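Local coordinates for hypothetical protein Atu0636 (Agrobacterium tumefaciens, PDB 2OZV) that is a predicted O-methyltransferase that probably transfers a methyl group from S-adenosylmethionine to an oxygen of its substrate, at residues G188-T192 with Y247-V251. Sequence-based numbering, arbitrary orientation.
Sequences GLEIT and YARNV
Arg249 crosses over the side chain of Glu190 to clasp the carbonyl of Gly188, while Glu190 itself runs outward to the backbone beyond Arg249. Followed from its root, Arg249 CB lies 3.5 Å from Glu190 OE2. Its CG passes the same carboxylate, 3.8 Å from Glu190 OE1. A bend at chi3 (51°) then folds the chain over, bringing the guanidinium above the carboxylate with the two planes 24° apart. Glu190 OE2 sits over the guanidinium face; no N-H points at it, so any attraction between the two charges is probably electrostatic alone, not a salt bridge. At the tip, Arg249 NH1 and NH2 both donate to Gly188 O (2.9 and 2.8 Å); this end-on fork lies in the guanidinium plane, and NH2 meets a lone pair of the carbonyl. NH1 also bonds Thr208 OG1.

Glu190, extended beyond CG, offers the syn lone pair of OE2 to Asn250 N at 2.8 Å (N-H...O angle 150°), and its OE1 makes a salt bridge with Arg220. Asn250 turns its own amide to Asp201 of the second subunit. Farther along the strand, Thr192 OG1 meets Tyr247 OH at 2.7 Å, in the plane of the ring and at its edge.

The contact fastens the irregular C-terminal tail, after helix 235-241, across strand 186-195. That strand lies between 204-211 and 218-224 in a sheet whose order is that of the Rossmann-like class I methyltransferase fold, with 218-224 added at the edge. Glu190 and Thr192 point to the tail; Leu189 and Ile191 point away, packing against helix 175-182.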
ATOM      1  N   GLY B 188       1.281  14.275  -1.693  1.00 45.41           N
ATOM      2  CA  GLY B 188       1.532  13.692  -3.006  1.00 44.64           C
ATOM      3  C   GLY B 188       2.359  12.409  -2.964  1.00 44.61           C
ATOM      4  O   GLY B 188       3.174  12.165  -3.861  1.00 45.31           O
ATOM      5  N   LEU B 189       2.163  11.578  -1.935  1.00 43.99           N
ATOM      6  CA  LEU B 189       2.920  10.309  -1.851  1.00 44.86           C
ATOM      7  C   LEU B 189       2.712   9.496  -3.099  1.00 44.94           C
ATOM      8  O   LEU B 189       1.566   9.347  -3.584  1.00 45.86           O
ATOM      9  CB  LEU B 189       2.498   9.470  -0.633  1.00 45.43           C
ATOM     10  CG  LEU B 189       3.258   9.795   0.674  1.00 44.56           C
ATOM     11  CD1 LEU B 189       3.000  11.220   1.152  1.00 43.19           C
ATOM     12  CD2 LEU B 189       2.839   8.788   1.788  1.00 43.94           C
ATOM     13  N   GLU B 190       3.819   8.987  -3.625  1.00 44.28           N
ATOM     14  CA  GLU B 190       3.780   7.961  -4.656  1.00 44.75           C
ATOM     15  C   GLU B 190       4.423   6.724  -4.081  1.00 44.43           C
ATOM     16  O   GLU B 190       5.600   6.770  -3.650  1.00 45.29           O
ATOM     17  CB  GLU B 190       4.589   8.389  -5.884  1.00 44.54           C
ATOM     18  CG  GLU B 190       3.878   9.383  -6.773  1.00 45.52           C
ATOM     19  CD  GLU B 190       4.585   9.569  -8.117  1.00 45.20           C
ATOM     20  OE1 GLU B 190       5.538   8.794  -8.451  1.00 46.29           O
ATOM     21  OE2 GLU B 190       4.139  10.465  -8.839  1.00 46.61           O
ATOM     22  N   ILE B 191       3.685   5.620  -4.079  1.00 43.87           N
ATOM     23  CA  ILE B 191       4.176   4.368  -3.494  1.00 44.50           C
ATOM     24  C   ILE B 191       4.372   3.365  -4.614  1.00 43.79           C
ATOM     25  O   ILE B 191       3.423   3.076  -5.356  1.00 44.12           O
ATOM     26  CB  ILE B 191       3.140   3.814  -2.468  1.00 44.53           C
ATOM     27  CG1 ILE B 191       2.860   4.864  -1.356  1.00 46.77           C
ATOM     28  CG2 ILE B 191       3.613   2.469  -1.915  1.00 44.94           C
ATOM     29  CD1 ILE B 191       1.763   4.410  -0.318  1.00 46.86           C
ATOM     30  N   THR B 192       5.586   2.832  -4.734  1.00 43.12           N
ATOM     31  CA  THR B 192       5.869   1.858  -5.762  1.00 43.61           C
ATOM     32  C   THR B 192       6.322   0.550  -5.088  1.00 43.53           C
ATOM     33  O   THR B 192       7.398   0.491  -4.475  1.00 43.75           O
ATOM     34  CB  THR B 192       6.972   2.375  -6.720  1.00 43.86           C
ATOM     35  OG1 THR B 192       6.587   3.637  -7.268  1.00 44.03           O
ATOM     36  CG2 THR B 192       7.199   1.347  -7.843  1.00 44.70           C
ATOM     37  N   TYR B 247      14.103   6.997 -11.813  1.00 45.51           N
ATOM     38  CA  TYR B 247      12.683   6.633 -11.768  1.00 45.86           C
ATOM     39  C   TYR B 247      11.935   7.870 -11.273  1.00 46.21           C
ATOM     40  O   TYR B 247      11.937   8.163 -10.070  1.00 46.84           O
ATOM     41  CB  TYR B 247      12.511   5.428 -10.864  1.00 45.39           C
ATOM     42  CG  TYR B 247      11.049   5.059 -10.591  1.00 45.69           C
ATOM     43  CD1 TYR B 247      10.096   5.143 -11.608  1.00 46.25           C
ATOM     44  CD2 TYR B 247      10.618   4.684  -9.313  1.00 47.93           C
ATOM     45  CE1 TYR B 247       8.745   4.828 -11.371  1.00 47.08           C
ATOM     46  CE2 TYR B 247       9.270   4.361  -9.070  1.00 46.35           C
ATOM     47  CZ  TYR B 247       8.358   4.428 -10.100  1.00 45.28           C
ATOM     48  OH  TYR B 247       7.036   4.148  -9.860  1.00 46.17           O
ATOM     49  N   ALA B 248      11.314   8.579 -12.216  1.00 46.41           N
ATOM     50  CA  ALA B 248      10.729   9.889 -11.955  1.00 46.98           C
ATOM     51  C   ALA B 248       9.281   9.775 -11.433  1.00 47.27           C
ATOM     52  O   ALA B 248       8.576   8.783 -11.708  1.00 47.46           O
ATOM     53  CB  ALA B 248      10.769  10.728 -13.234  1.00 48.47           C
ATOM     54  N   ARG B 249       8.853  10.786 -10.685  1.00 47.10           N
ATOM     55  CA  ARG B 249       7.446  10.915 -10.263  1.00 46.96           C
ATOM     56  C   ARG B 249       6.548  11.176 -11.484  1.00 47.47           C
ATOM     57  O   ARG B 249       7.026  11.607 -12.548  1.00 46.50           O
ATOM     58  CB  ARG B 249       7.301  12.026  -9.210  1.00 47.43           C
ATOM     59  CG  ARG B 249       7.911  11.688  -7.857  1.00 47.21           C
ATOM     60  CD  ARG B 249       7.875  12.869  -6.882  1.00 47.71           C
ATOM     61  NE  ARG B 249       6.544  13.487  -6.746  1.00 46.21           N
ATOM     62  CZ  ARG B 249       5.609  13.064  -5.895  1.00 46.94           C
ATOM     63  NH1 ARG B 249       5.829  11.984  -5.121  1.00 44.23           N
ATOM     64  NH2 ARG B 249       4.436  13.714  -5.846  1.00 45.93           N
ATOM     65  N   ASN B 250       5.245  10.911 -11.334  1.00 47.71           N
ATOM     66  CA  ASN B 250       4.266  11.309 -12.357  1.00 50.54           C
ATOM     67  C   ASN B 250       4.337  12.806 -12.649  1.00 53.45           C
ATOM     68  O   ASN B 250       4.540  13.608 -11.742  1.00 53.33           O
ATOM     69  CB  ASN B 250       2.844  10.948 -11.908  1.00 49.02           C
ATOM     70  CG  ASN B 250       2.530   9.468 -12.097  1.00 50.48           C
ATOM     71  OD1 ASN B 250       3.156   8.804 -12.922  1.00 49.11           O
ATOM     72  ND2 ASN B 250       1.564   8.942 -11.320  1.00 48.65           N
ATOM     73  N   VAL B 251       4.186  13.164 -13.915  1.00 57.34           N
ATOM     74  CA  VAL B 251       4.171  14.574 -14.302  1.00 62.07           C
ATOM     75  C   VAL B 251       2.868  15.222 -13.817  1.00 64.87           C
ATOM     76  O   VAL B 251       1.814  14.576 -13.827  1.00 64.99           O
ATOM     77  CB  VAL B 251       4.380  14.745 -15.818  1.00 62.22           C
ATOM     78  CG1 VAL B 251       5.765  14.241 -16.202  1.00 63.26           C
ATOM     79  CG2 VAL B 251       3.290  14.016 -16.620  1.00 63.15           C
TER